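Local coordinates for ribonuclease J (Methanolobus psychrophilus R15, PDB 5HAB), which degrades RNA as an exoribonuclease of the metallo-beta-lactamase/beta-CASP family, probably shortening the strand from its 5' end, at residues I287-G292 with Y338-T343; N325-I330 with T361-E366; T265-H270 with T343-E348; V260-T265 with Q282-I287. The protein carries 1 engineered substitution. One frame throughout, in Å; residues are numbered along the deposited sequence.

Contact 1. Residues I287-G292 with Y338-T343. With nucleotides of chain D.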
# COMPACT_ATOMS: atom_id res chain seq x y z
N ILE B 287 24.41 -28.30 -17.07
CA ILE B 287 25.22 -28.79 -15.96
C ILE B 287 24.97 -27.94 -14.72
O ILE B 287 25.28 -26.75 -14.71
CB ILE B 287 26.72 -28.80 -16.31
CG1 ILE B 287 27.01 -29.84 -17.40
CG2 ILE B 287 27.56 -29.05 -15.08
CD1 ILE B 287 28.45 -29.83 -17.86
N PRO B 288 24.42 -28.56 -13.67
CA PRO B 288 24.15 -27.84 -12.42
C PRO B 288 25.43 -27.53 -11.66
O PRO B 288 26.08 -28.45 -11.16
CB PRO B 288 23.25 -28.80 -11.65
CG PRO B 288 23.60 -30.15 -12.17
CD PRO B 288 23.95 -29.95 -13.62
N VAL B 289 25.79 -26.26 -11.58
CA VAL B 289 26.98 -25.83 -10.86
C VAL B 289 26.60 -24.91 -9.70
O VAL B 289 26.03 -23.84 -9.90
CB VAL B 289 28.00 -25.17 -11.82
CG1 VAL B 289 27.28 -24.33 -12.87
CG2 VAL B 289 29.01 -24.34 -11.05
N LEU B 290 26.90 -25.35 -8.49
CA LEU B 290 26.59 -24.59 -7.28
C LEU B 290 27.74 -23.65 -6.90
O LEU B 290 28.88 -24.08 -6.75
CB LEU B 290 26.29 -25.54 -6.12
CG LEU B 290 24.88 -26.13 -5.96
CD1 LEU B 290 24.33 -26.68 -7.26
CD2 LEU B 290 24.91 -27.22 -4.91
N LEU B 291 27.44 -22.36 -6.75
CA LEU B 291 28.46 -21.36 -6.45
C LEU B 291 28.17 -20.61 -5.16
O LEU B 291 27.02 -20.32 -4.84
CB LEU B 291 28.60 -20.36 -7.60
CG LEU B 291 28.98 -20.87 -8.99
CD1 LEU B 291 27.75 -21.18 -9.81
CD2 LEU B 291 29.85 -19.85 -9.71
N GLY B 292 29.23 -20.30 -4.42
CA GLY B 292 29.11 -19.60 -3.15
C GLY B 292 29.50 -20.47 -1.98
O GLY B 292 29.22 -21.67 -1.98
N TYR B 338 24.85 -24.46 -18.98
CA TYR B 338 24.98 -24.49 -17.53
C TYR B 338 23.78 -23.89 -16.79
O TYR B 338 23.08 -23.02 -17.32
CB TYR B 338 26.26 -23.77 -17.10
CG TYR B 338 27.51 -24.46 -17.57
CD1 TYR B 338 28.03 -25.54 -16.87
CD2 TYR B 338 28.16 -24.04 -18.72
CE1 TYR B 338 29.17 -26.18 -17.30
CE2 TYR B 338 29.31 -24.67 -19.16
CZ TYR B 338 29.81 -25.74 -18.44
OH TYR B 338 30.95 -26.37 -18.88
N LEU B 339 23.55 -24.38 -15.58
CA LEU B 339 22.61 -23.75 -14.67
C LEU B 339 23.31 -23.39 -13.37
O LEU B 339 23.30 -24.17 -12.42
CB LEU B 339 21.42 -24.66 -14.38
CG LEU B 339 20.36 -23.89 -13.58
CD1 LEU B 339 19.82 -22.74 -14.42
CD2 LEU B 339 19.25 -24.80 -13.07
N PRO B 340 23.94 -22.20 -13.33
CA PRO B 340 24.53 -21.72 -12.08
C PRO B 340 23.48 -21.53 -10.98
O PRO B 340 22.54 -20.74 -11.15
CB PRO B 340 25.15 -20.37 -12.47
CG PRO B 340 25.32 -20.44 -13.95
CD PRO B 340 24.18 -21.28 -14.45
N VAL B 341 23.64 -22.27 -9.89
CA VAL B 341 22.78 -22.12 -8.72
C VAL B 341 23.59 -21.42 -7.64
O VAL B 341 24.45 -22.03 -7.01
CB VAL B 341 22.27 -23.48 -8.23
CG1 VAL B 341 21.24 -23.29 -7.12
CG2 VAL B 341 21.71 -24.28 -9.38
N MET B 342 23.30 -20.15 -7.41
CA MET B 342 24.21 -19.32 -6.63
C MET B 342 23.49 -18.53 -5.53
O MET B 342 22.27 -18.44 -5.51
CB MET B 342 24.94 -18.36 -7.57
CG MET B 342 24.08 -17.25 -8.12
SD MET B 342 25.04 -16.14 -9.15
CE MET B 342 25.76 -17.32 -10.29
N THR B 343 24.27 -18.00 -4.60
CA THR B 343 23.73 -17.23 -3.49
C THR B 343 23.62 -15.76 -3.86
O THR B 343 24.23 -15.31 -4.83
CB THR B 343 24.59 -17.38 -2.22
OG1 THR B 343 25.92 -16.92 -2.48
CG2 THR B 343 24.64 -18.84 -1.82
P A D 5 28.68 -16.52 -0.22
OP1 A D 5 28.80 -16.73 -1.69
OP2 A D 5 28.07 -17.58 0.62
O5' A D 5 30.14 -16.22 0.33
C5' A D 5 31.12 -15.59 -0.49
C4' A D 5 31.80 -14.46 0.24
O4' A D 5 31.17 -14.30 1.54
C3' A D 5 33.29 -14.66 0.50
O3' A D 5 33.94 -13.39 0.53
C2' A D 5 33.29 -15.27 1.90
O2' A D 5 34.49 -15.10 2.62
C1' A D 5 32.12 -14.54 2.56
N9 A D 5 31.45 -15.33 3.60
C8 A D 5 30.81 -16.53 3.43
N7 A D 5 30.30 -17.03 4.54
C5 A D 5 30.63 -16.08 5.50
C6 A D 5 30.37 -16.01 6.88
N6 A D 5 29.70 -16.95 7.55
N1 A D 5 30.83 -14.94 7.55
C2 A D 5 31.51 -14.00 6.87
N3 A D 5 31.81 -13.94 5.58
C4 A D 5 31.34 -15.03 4.94
P A D 4 23.30 -17.30 2.54
OP1 A D 4 22.88 -17.73 1.18
OP2 A D 4 23.75 -18.33 3.52
O5' A D 4 24.46 -16.21 2.40
C5' A D 4 24.96 -15.84 1.13
C4' A D 4 25.82 -14.61 1.20
O4' A D 4 25.51 -13.84 2.39
C3' A D 4 27.32 -14.83 1.28
O3' A D 4 27.88 -15.14 0.01
C2' A D 4 27.82 -13.52 1.88
O2' A D 4 27.92 -12.51 0.88
C1' A D 4 26.67 -13.16 2.83
N9 A D 4 26.95 -13.51 4.23
C8 A D 4 26.55 -14.63 4.92
N7 A D 4 26.95 -14.65 6.18
C5 A D 4 27.66 -13.47 6.32
C6 A D 4 28.34 -12.89 7.41
N6 A D 4 28.42 -13.46 8.62
N1 A D 4 28.94 -11.70 7.22
C2 A D 4 28.86 -11.12 6.02
N3 A D 4 28.25 -11.56 4.92
C4 A D 4 27.67 -12.75 5.13
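The ring of Tyr338 is met obliquely by two side chains of the neighbouring strand: Ile287 CB lies 3.6 Å from Tyr338 CD1, and Val289 CG1 reaches the same ring atom at 4.2 Å. With its ring carbon CG held beside the backbone N (chi1 -66°), Tyr338 runs alongside Ile287 and points the same way, which brings its CE1 up to Ile287 CD1. Lys329 and Ile330 of helix 320-331 also pack on this ring. On the same side of the sheet, Leu291 CD1 lies beside the ring of Pro340.

Residues 287-291 and 338-342 are adjacent strands in the parallel sheet of the beta-CASP domain, whose axes approach to 4.6 Å. Leu339 N donates to Ile287 O (3.1 Å), Val341 N to Val289 O (2.9 Å) and Leu291 N to Val341 O (3.0 Å), while the bond from Val289 N to Leu339 O is weak. Pro288 and Pro340 do not interrupt this ladder, because their neighbours make its bonds. On the other face of the sheet Leu290 CD1 leans 3.9 Å from Val341 CB, with Val299 of helix 293-304 covering Leu290 and Ile277 of helix 271-283 covering Val341.

Past the strand ends, Gly292 takes the N-cap position of helix 293-304, and Thr343 OG1 makes a weak hydrogen bond of 3.0 Å to OP1 of nucleotide A5 of chain D.

Contact 2. Residues N325-I330 with T361-E366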
# COMPACT_ATOMS: atom_id res chain seq x y z
N ASN B 325 36.77 -18.72 -11.90
CA ASN B 325 37.27 -19.54 -13.00
C ASN B 325 36.20 -20.49 -13.51
O ASN B 325 36.22 -20.90 -14.68
CB ASN B 325 38.52 -20.31 -12.58
CG ASN B 325 39.80 -19.52 -12.80
OD1 ASN B 325 40.52 -19.75 -13.77
ND2 ASN B 325 40.08 -18.58 -11.91
N ALA B 326 35.24 -20.82 -12.65
CA ALA B 326 34.09 -21.62 -13.07
C ALA B 326 33.19 -20.80 -13.98
O ALA B 326 32.67 -21.30 -14.98
CB ALA B 326 33.32 -22.12 -11.86
N LEU B 327 33.02 -19.53 -13.63
CA LEU B 327 32.23 -18.62 -14.44
C LEU B 327 32.96 -18.28 -15.73
O LEU B 327 32.33 -18.02 -16.75
CB LEU B 327 31.91 -17.35 -13.65
CG LEU B 327 30.98 -17.62 -12.46
CD1 LEU B 327 31.15 -16.58 -11.38
CD2 LEU B 327 29.54 -17.68 -12.93
N LYS B 328 34.29 -18.30 -15.68
CA LYS B 328 35.07 -18.09 -16.89
C LYS B 328 34.93 -19.30 -17.81
O LYS B 328 34.87 -19.16 -19.03
CB LYS B 328 36.55 -17.84 -16.55
CG LYS B 328 37.49 -17.95 -17.75
CD LYS B 328 38.83 -17.28 -17.47
CE LYS B 328 38.71 -15.77 -17.46
NZ LYS B 328 39.94 -15.11 -16.94
N LYS B 329 34.86 -20.49 -17.21
CA LYS B 329 34.66 -21.72 -17.98
C LYS B 329 33.29 -21.71 -18.64
O LYS B 329 33.15 -22.01 -19.83
CB LYS B 329 34.82 -22.95 -17.08
CG LYS B 329 34.12 -24.20 -17.60
CD LYS B 329 34.12 -25.30 -16.55
CE LYS B 329 33.42 -26.55 -17.07
NZ LYS B 329 32.61 -27.26 -16.03
N ILE B 330 32.27 -21.34 -17.87
CA ILE B 330 30.90 -21.30 -18.35
C ILE B 330 30.76 -20.28 -19.48
O ILE B 330 30.18 -20.57 -20.53
CB ILE B 330 29.92 -20.99 -17.21
CG1 ILE B 330 29.88 -22.16 -16.21
CG2 ILE B 330 28.52 -20.69 -17.75
CD1 ILE B 330 29.09 -21.86 -14.96
N THR B 361 33.53 -10.06 -12.39
CA THR B 361 33.42 -11.47 -12.67
C THR B 361 33.54 -11.72 -14.17
O THR B 361 33.06 -10.92 -14.97
CB THR B 361 32.07 -12.01 -12.12
OG1 THR B 361 32.13 -12.09 -10.69
CG2 THR B 361 31.75 -13.38 -12.67
N PRO B 362 34.21 -12.82 -14.56
CA PRO B 362 34.29 -13.25 -15.97
C PRO B 362 32.92 -13.39 -16.63
O PRO B 362 32.79 -13.26 -17.85
CB PRO B 362 34.99 -14.61 -15.88
CG PRO B 362 35.82 -14.51 -14.66
CD PRO B 362 35.04 -13.67 -13.69
N PHE B 363 31.91 -13.66 -15.81
CA PHE B 363 30.54 -13.77 -16.28
C PHE B 363 29.95 -12.40 -16.57
O PHE B 363 29.90 -11.53 -15.70
CB PHE B 363 29.68 -14.52 -15.25
CG PHE B 363 28.37 -15.02 -15.80
CD1 PHE B 363 27.30 -14.16 -15.99
CD2 PHE B 363 28.20 -16.36 -16.10
CE1 PHE B 363 26.10 -14.62 -16.49
CE2 PHE B 363 27.00 -16.83 -16.59
CZ PHE B 363 25.95 -15.95 -16.79
N LYS B 364 29.53 -12.21 -17.82
CA LYS B 364 28.86 -10.98 -18.21
C LYS B 364 27.41 -11.28 -18.60
O LYS B 364 27.16 -12.09 -19.50
CB LYS B 364 29.60 -10.30 -19.36
CG LYS B 364 30.88 -9.59 -18.95
CD LYS B 364 30.59 -8.37 -18.10
CE LYS B 364 31.84 -7.55 -17.84
NZ LYS B 364 31.53 -6.25 -17.18
N VAL B 365 26.47 -10.65 -17.92
CA VAL B 365 25.07 -10.80 -18.26
C VAL B 365 24.76 -9.94 -19.49
O VAL B 365 25.12 -8.77 -19.55
CB VAL B 365 24.15 -10.47 -17.07
CG1 VAL B 365 24.34 -11.50 -15.96
CG2 VAL B 365 24.42 -9.10 -16.54
N GLU B 366 24.10 -10.54 -20.46
CA GLU B 366 23.76 -9.86 -21.70
C GLU B 366 22.25 -9.96 -21.96
O GLU B 366 21.58 -10.83 -21.40
CB GLU B 366 24.59 -10.43 -22.86
CG GLU B 366 24.33 -11.89 -23.16
CD GLU B 366 25.39 -12.49 -24.07
OE1 GLU B 366 26.36 -11.77 -24.40
OE2 GLU B 366 25.26 -13.67 -24.45
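Leu327, on helix 320-331, packs against Thr361 and Phe363 in the loop that precedes strand 370-374. The arrangement belongs to the alpha/beta fold of the beta-CASP domain: the helix and the loop lie together over the parallel sheet, with Phe363 reaching in from the loop toward the helix and the sheet.

The tight part is buried and apolar. Leu327 spreads its two methyl groups over both partners, CD1 3.5 Å from Thr361 CG2 and CD2 3.7 Å from Phe363 CD2. The Leu327 and Phe363 side chains cross at about a right angle, and CD2 meets the ring obliquely. Phe363 gets there by setting its CG opposite the backbone N (chi1 -164°), which turns the ring inward to Ile356 and Met331.

Toward solvent the contact thins to one pair. Pro362 rests its ring on the exposed Lys328, CB to CB 3.6 Å; Pro362 CB lies against Lys328 CA and CB, at the root of the side chain, and the lysine amine takes no part. One turn on from Leu327, Ile330 CG2 stands 4.3 Å from Phe363 CE2, at the edge of the phenyl ring and near its plane.

Contact 3. Residues T265-H270 with T343-E348. With nucleotides of chain D.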
# COMPACT_ATOMS: atom_id res chain seq x y z
N THR B 265 18.95 -18.21 -8.18
CA THR B 265 19.41 -17.87 -6.84
C THR B 265 18.33 -18.16 -5.80
O THR B 265 17.15 -17.93 -6.03
CB THR B 265 19.85 -16.40 -6.75
OG1 THR B 265 20.30 -16.12 -5.41
CG2 THR B 265 18.70 -15.47 -7.12
N THR B 266 18.76 -18.67 -4.64
CA THR B 266 17.83 -19.04 -3.58
C THR B 266 18.56 -19.18 -2.24
O THR B 266 19.77 -18.98 -2.15
CB THR B 266 17.11 -20.37 -3.91
OG1 THR B 266 16.16 -20.67 -2.88
CG2 THR B 266 18.11 -21.51 -4.00
N PHE B 267 17.80 -19.51 -1.20
CA PHE B 267 18.36 -19.74 0.13
C PHE B 267 19.27 -20.96 0.11
O PHE B 267 18.83 -22.05 -0.26
CB PHE B 267 17.25 -19.95 1.17
CG PHE B 267 16.19 -18.89 1.16
CD1 PHE B 267 16.41 -17.67 1.78
CD2 PHE B 267 14.97 -19.11 0.55
CE1 PHE B 267 15.44 -16.69 1.79
CE2 PHE B 267 13.99 -18.13 0.55
CZ PHE B 267 14.23 -16.92 1.17
N ALA B 268 20.52 -20.79 0.51
CA ALA B 268 21.44 -21.92 0.57
C ALA B 268 20.91 -22.99 1.53
O ALA B 268 21.16 -24.18 1.34
CB ALA B 268 22.82 -21.45 1.00
N SER B 269 20.15 -22.56 2.53
CA SER B 269 19.60 -23.48 3.52
C SER B 269 18.30 -24.16 3.06
O SER B 269 17.83 -25.07 3.73
CB SER B 269 19.34 -22.74 4.84
OG SER B 269 18.49 -21.63 4.65
N HIS B 270 17.72 -23.71 1.96
CA HIS B 270 16.49 -24.33 1.48
C HIS B 270 16.81 -25.53 0.60
O HIS B 270 16.78 -25.46 -0.63
CB HIS B 270 15.61 -23.33 0.71
CG HIS B 270 14.16 -23.70 0.70
ND1 HIS B 270 13.73 -25.01 0.77
CD2 HIS B 270 13.04 -22.95 0.63
CE1 HIS B 270 12.41 -25.04 0.75
NE2 HIS B 270 11.97 -23.80 0.66
N THR B 343 24.27 -18.00 -4.60
CA THR B 343 23.73 -17.23 -3.49
C THR B 343 23.62 -15.76 -3.86
O THR B 343 24.23 -15.31 -4.83
CB THR B 343 24.59 -17.38 -2.22
OG1 THR B 343 25.92 -16.92 -2.48
CG2 THR B 343 24.64 -18.84 -1.82
N GLY B 344 22.83 -15.01 -3.09
CA GLY B 344 22.73 -13.57 -3.28
C GLY B 344 21.36 -13.03 -3.65
O GLY B 344 21.25 -11.93 -4.20
N HIS B 345 20.31 -13.77 -3.30
CA HIS B 345 18.94 -13.39 -3.66
C HIS B 345 18.47 -12.12 -2.96
O HIS B 345 17.51 -11.49 -3.40
CB HIS B 345 17.98 -14.53 -3.34
CG HIS B 345 18.11 -15.04 -1.94
ND1 HIS B 345 17.45 -14.46 -0.88
CD2 HIS B 345 18.82 -16.07 -1.42
CE1 HIS B 345 17.75 -15.10 0.23
NE2 HIS B 345 18.58 -16.09 -0.07
N GLN B 346 19.12 -11.74 -1.87
CA GLN B 346 18.76 -10.50 -1.17
C GLN B 346 19.72 -9.38 -1.53
O GLN B 346 19.72 -8.32 -0.89
CB GLN B 346 18.71 -10.72 0.34
CG GLN B 346 17.65 -11.71 0.77
CD GLN B 346 16.28 -11.32 0.27
OE1 GLN B 346 15.88 -10.15 0.34
NE2 GLN B 346 15.53 -12.30 -0.24
N GLY B 347 20.54 -9.61 -2.55
CA GLY B 347 21.52 -8.64 -2.98
C GLY B 347 22.60 -8.41 -1.94
O GLY B 347 23.11 -7.29 -1.81
N GLU B 348 22.93 -9.46 -1.19
CA GLU B 348 23.99 -9.40 -0.19
C GLU B 348 25.28 -8.93 -0.85
O GLU B 348 25.71 -9.51 -1.85
CB GLU B 348 24.21 -10.77 0.46
CG GLU B 348 23.00 -11.38 1.17
CD GLU B 348 22.06 -12.09 0.22
OE1 GLU B 348 21.95 -11.67 -0.95
OE2 GLU B 348 21.44 -13.10 0.63
P A D 4 23.30 -17.30 2.54
OP1 A D 4 22.88 -17.73 1.18
OP2 A D 4 23.75 -18.33 3.52
O5' A D 4 24.46 -16.21 2.40
C5' A D 4 24.96 -15.84 1.13
C4' A D 4 25.82 -14.61 1.20
O4' A D 4 25.51 -13.84 2.39
C3' A D 4 27.32 -14.83 1.28
O3' A D 4 27.88 -15.14 0.01
C2' A D 4 27.82 -13.52 1.88
O2' A D 4 27.92 -12.51 0.88
C1' A D 4 26.67 -13.16 2.83
N9 A D 4 26.95 -13.51 4.23
C8 A D 4 26.55 -14.63 4.92
N7 A D 4 26.95 -14.65 6.18
C5 A D 4 27.66 -13.47 6.32
C6 A D 4 28.34 -12.89 7.41
N6 A D 4 28.42 -13.46 8.62
N1 A D 4 28.94 -11.70 7.22
C2 A D 4 28.86 -11.12 6.02
N3 A D 4 28.25 -11.56 4.92
C4 A D 4 27.67 -12.75 5.13
P A D 3 19.34 -18.32 6.66
OP1 A D 3 20.08 -19.47 6.07
OP2 A D 3 18.42 -18.56 7.80
O5' A D 3 20.39 -17.21 7.11
C5' A D 3 21.54 -16.92 6.32
C4' A D 3 21.28 -15.77 5.37
O4' A D 3 21.32 -14.51 6.08
C3' A D 3 22.29 -15.60 4.25
O3' A D 3 22.07 -16.49 3.18
C2' A D 3 22.12 -14.13 3.87
O2' A D 3 20.99 -13.97 3.02
C1' A D 3 21.80 -13.49 5.22
N9 A D 3 22.96 -12.83 5.83
C8 A D 3 23.86 -13.31 6.76
N7 A D 3 24.79 -12.44 7.10
C5 A D 3 24.48 -11.31 6.34
C6 A D 3 25.08 -10.04 6.24
N6 A D 3 26.16 -9.66 6.92
N1 A D 3 24.52 -9.15 5.39
C2 A D 3 23.43 -9.51 4.70
N3 A D 3 22.78 -10.67 4.71
C4 A D 3 23.36 -11.54 5.56
P A D 2 13.46 -16.86 8.19
OP1 A D 2 12.37 -17.79 8.60
OP2 A D 2 14.53 -16.50 9.15
O5' A D 2 14.13 -17.48 6.88
C5' A D 2 15.54 -17.67 6.81
C4' A D 2 16.15 -16.95 5.63
O4' A D 2 15.45 -15.70 5.39
C3' A D 2 17.61 -16.55 5.78
O3' A D 2 18.50 -17.61 5.49
C2' A D 2 17.74 -15.35 4.84
O2' A D 2 17.93 -15.78 3.50
C1' A D 2 16.35 -14.71 4.96
N9 A D 2 16.32 -13.59 5.92
C8 A D 2 15.56 -13.50 7.06
N7 A D 2 15.70 -12.37 7.71
C5 A D 2 16.61 -11.66 6.93
C6 A D 2 17.17 -10.38 7.09
N6 A D 2 16.89 -9.57 8.11
N1 A D 2 18.04 -9.97 6.14
C2 A D 2 18.32 -10.79 5.11
N3 A D 2 17.85 -12.01 4.86
C4 A D 2 16.98 -12.39 5.82
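His345 and Phe267 meet with their side chains crossing at about a right angle, the ring planes inclined at 68° and the centroids 4.4 Å apart, an oblique pairing. The nearest atoms are the two CE1 carbons, Phe267 CE1 and His345 CE1, at 3.2 Å. His345 CG sits between its backbone N and carbonyl carbon (chi1 52°), which swings the imidazole over to the 265-270 side.

A bond from Gln346 helps set the rotation of the imidazole, and other groups surround it. Gln346 NE2 donates to His345 ND1 at 3.0 Å, almost exactly in the ring plane, and is itself shared with Asn376 O. Thr266 O approaches the ring edge 3.1 Å from His345 CD2. Glu348 OE2 stands over the centre of one face, and it accepts a 2.6 Å hydrogen bond from O2' of nucleotide A3 of chain D. The O2' of A2 lies at the edges of both rings, 3.0 Å from Phe267 CD1. One ribose hydroxyl is thus bonded and a second is packed against, consistent with a channel suited to RNA. Thr265 crosses His345 at right angles, OG1 and, more distantly, CG2 against His345 CB, while OG1 bonds to Met342 O.

Both segments leave the sheet at the C-terminal ends of adjacent parallel strands of the beta-CASP domain. Residues 265-270 lead from strand 262-266 into helix 271-283, while the loop of residues 343-348 runs from strand 338-342 toward helix 352-357. Phe373 of strand 370-374 backs Thr265 and His345, and helix 293-304 brings Ser294 against Ala268.

Contact 4. Residues V260-T265 with Q282-I287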
# COMPACT_ATOMS: atom_id res chain seq x y z
N VAL B 260 19.33 -19.46 -23.73
CA VAL B 260 19.57 -18.05 -23.42
C VAL B 260 20.65 -17.88 -22.35
O VAL B 260 21.40 -16.91 -22.38
CB VAL B 260 18.26 -17.36 -23.00
CG1 VAL B 260 17.70 -17.99 -21.73
CG2 VAL B 260 18.49 -15.88 -22.82
N GLY B 261 20.73 -18.82 -21.42
CA GLY B 261 21.59 -18.64 -20.27
C GLY B 261 20.80 -18.18 -19.06
O GLY B 261 20.27 -17.06 -19.02
N MET B 262 20.71 -19.05 -18.06
CA MET B 262 19.88 -18.80 -16.90
C MET B 262 20.65 -18.96 -15.59
O MET B 262 21.40 -19.92 -15.41
CB MET B 262 18.67 -19.74 -16.91
CG MET B 262 17.83 -19.64 -18.18
SD MET B 262 16.51 -20.86 -18.25
CE MET B 262 17.45 -22.38 -18.21
N ILE B 263 20.45 -18.01 -14.68
CA ILE B 263 21.04 -18.06 -13.34
C ILE B 263 19.92 -18.24 -12.33
O ILE B 263 18.93 -17.51 -12.39
CB ILE B 263 21.85 -16.79 -13.03
CG1 ILE B 263 23.08 -16.70 -13.92
CG2 ILE B 263 22.23 -16.75 -11.56
CD1 ILE B 263 23.86 -15.42 -13.73
N VAL B 264 20.06 -19.19 -11.41
CA VAL B 264 19.07 -19.32 -10.34
C VAL B 264 19.69 -18.95 -9.00
O VAL B 264 20.83 -19.31 -8.72
CB VAL B 264 18.49 -20.74 -10.29
CG1 VAL B 264 17.34 -20.81 -9.30
CG2 VAL B 264 18.03 -21.18 -11.67
N THR B 265 18.95 -18.21 -8.18
CA THR B 265 19.41 -17.87 -6.84
C THR B 265 18.33 -18.16 -5.80
O THR B 265 17.15 -17.93 -6.03
CB THR B 265 19.85 -16.40 -6.75
OG1 THR B 265 20.30 -16.12 -5.41
CG2 THR B 265 18.70 -15.47 -7.12
N GLN B 282 19.06 -31.24 -14.57
CA GLN B 282 19.24 -32.54 -15.21
C GLN B 282 18.14 -32.84 -16.23
O GLN B 282 18.32 -33.67 -17.10
CB GLN B 282 19.32 -33.65 -14.16
CG GLN B 282 20.56 -33.58 -13.26
CD GLN B 282 21.88 -33.66 -14.02
OE1 GLN B 282 22.49 -34.72 -14.10
NE2 GLN B 282 22.33 -32.53 -14.57
N GLU B 283 17.00 -32.18 -16.10
CA GLU B 283 15.90 -32.41 -17.05
C GLU B 283 15.94 -31.43 -18.24
O GLU B 283 15.16 -31.56 -19.18
CB GLU B 283 14.55 -32.34 -16.31
CG GLU B 283 13.33 -32.75 -17.13
CD GLU B 283 12.05 -32.79 -16.32
OE1 GLU B 283 10.97 -33.01 -16.91
OE2 GLU B 283 12.11 -32.59 -15.08
N MET B 284 16.83 -30.45 -18.20
CA MET B 284 16.94 -29.50 -19.32
C MET B 284 18.31 -29.46 -20.00
O MET B 284 18.63 -28.50 -20.70
CB MET B 284 16.54 -28.09 -18.86
CG MET B 284 17.41 -27.48 -17.79
SD MET B 284 16.58 -26.10 -16.96
CE MET B 284 17.98 -25.28 -16.24
N GLY B 285 19.11 -30.49 -19.78
CA GLY B 285 20.41 -30.63 -20.42
C GLY B 285 21.45 -29.58 -20.09
O GLY B 285 22.32 -29.27 -20.91
N ARG B 286 21.38 -29.04 -18.88
CA ARG B 286 22.40 -28.11 -18.40
C ARG B 286 23.17 -28.73 -17.25
O ARG B 286 22.65 -29.59 -16.54
CB ARG B 286 21.77 -26.78 -17.99
CG ARG B 286 21.00 -26.10 -19.11
CD ARG B 286 20.64 -24.67 -18.73
NE ARG B 286 20.00 -23.96 -19.83
CZ ARG B 286 20.25 -22.69 -20.13
NH1 ARG B 286 21.13 -22.00 -19.42
NH2 ARG B 286 19.62 -22.10 -21.14
N ILE B 287 24.41 -28.30 -17.07
CA ILE B 287 25.22 -28.79 -15.96
C ILE B 287 24.97 -27.94 -14.72
O ILE B 287 25.28 -26.75 -14.71
CB ILE B 287 26.72 -28.80 -16.31
CG1 ILE B 287 27.01 -29.84 -17.40
CG2 ILE B 287 27.56 -29.05 -15.08
CD1 ILE B 287 28.45 -29.83 -17.86
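Met262 lays its terminal methyl over one face of the Arg286 guanidinium, with Met262 CE 3.4 Å from Arg286 CZ and above the centre of the group. The two side chains cross at about a right angle. Met262 bends at its last torsion (chi3 -61°), which brings CE back over the flat group, and the same methyl touches Met284 CE at 3.5 Å. Arg286 thus carries a methyl group on one face and backbone N atoms at its edge, where Val260 N and Gly261 N lie near its plane. Gly261 N is 3.5 Å from Arg286 NH2, but both are donors and no bond forms.

The contact spans a beta-alpha-beta crossover of the beta-CASP domain: strand 262-266 leads through helix 271-283 to strand 287-291, and strand 338-342 lies between the two in the parallel sheet. Arg286, just ahead of strand 287-291, reaches back past the start of the intervening strand with its chain extended from CG to NE.

Two backbone carbonyls outside the segments hold the guanidinium directly: Arg286 NH1 bonds to Tyr338 O on the intervening strand and Arg286 NH2 to Ser258 O. Farther out, Leu253 of helix 241-253 and Leu339 flank Met284, and Arg370 packs on Met262 from strand 370-374.

In the fold
All four contacts belong to the beta-CASP domain and gather round its parallel sheet, on one side of the chain's centre. Contact 4 closes before contact 1 opens, their centres about 8 Å apart; strand 262-266 of contact 4 pairs with strand 338-342 of contact 1. Contact 1 is nested within the loop closed by contact 3, and contact 2 crosses both along the chain. Helix 320-331 of contact 2 covers the Tyr338 face of contact 1, while Phe363 touches Ile263 of contact 4. Contacts 2 and 3, centres about 19 Å apart, do not touch: contact 2 keeps its nearest atom about 10 Å from the RNA, whereas contact 3 and the end of contact 1 meet consecutive nucleotides.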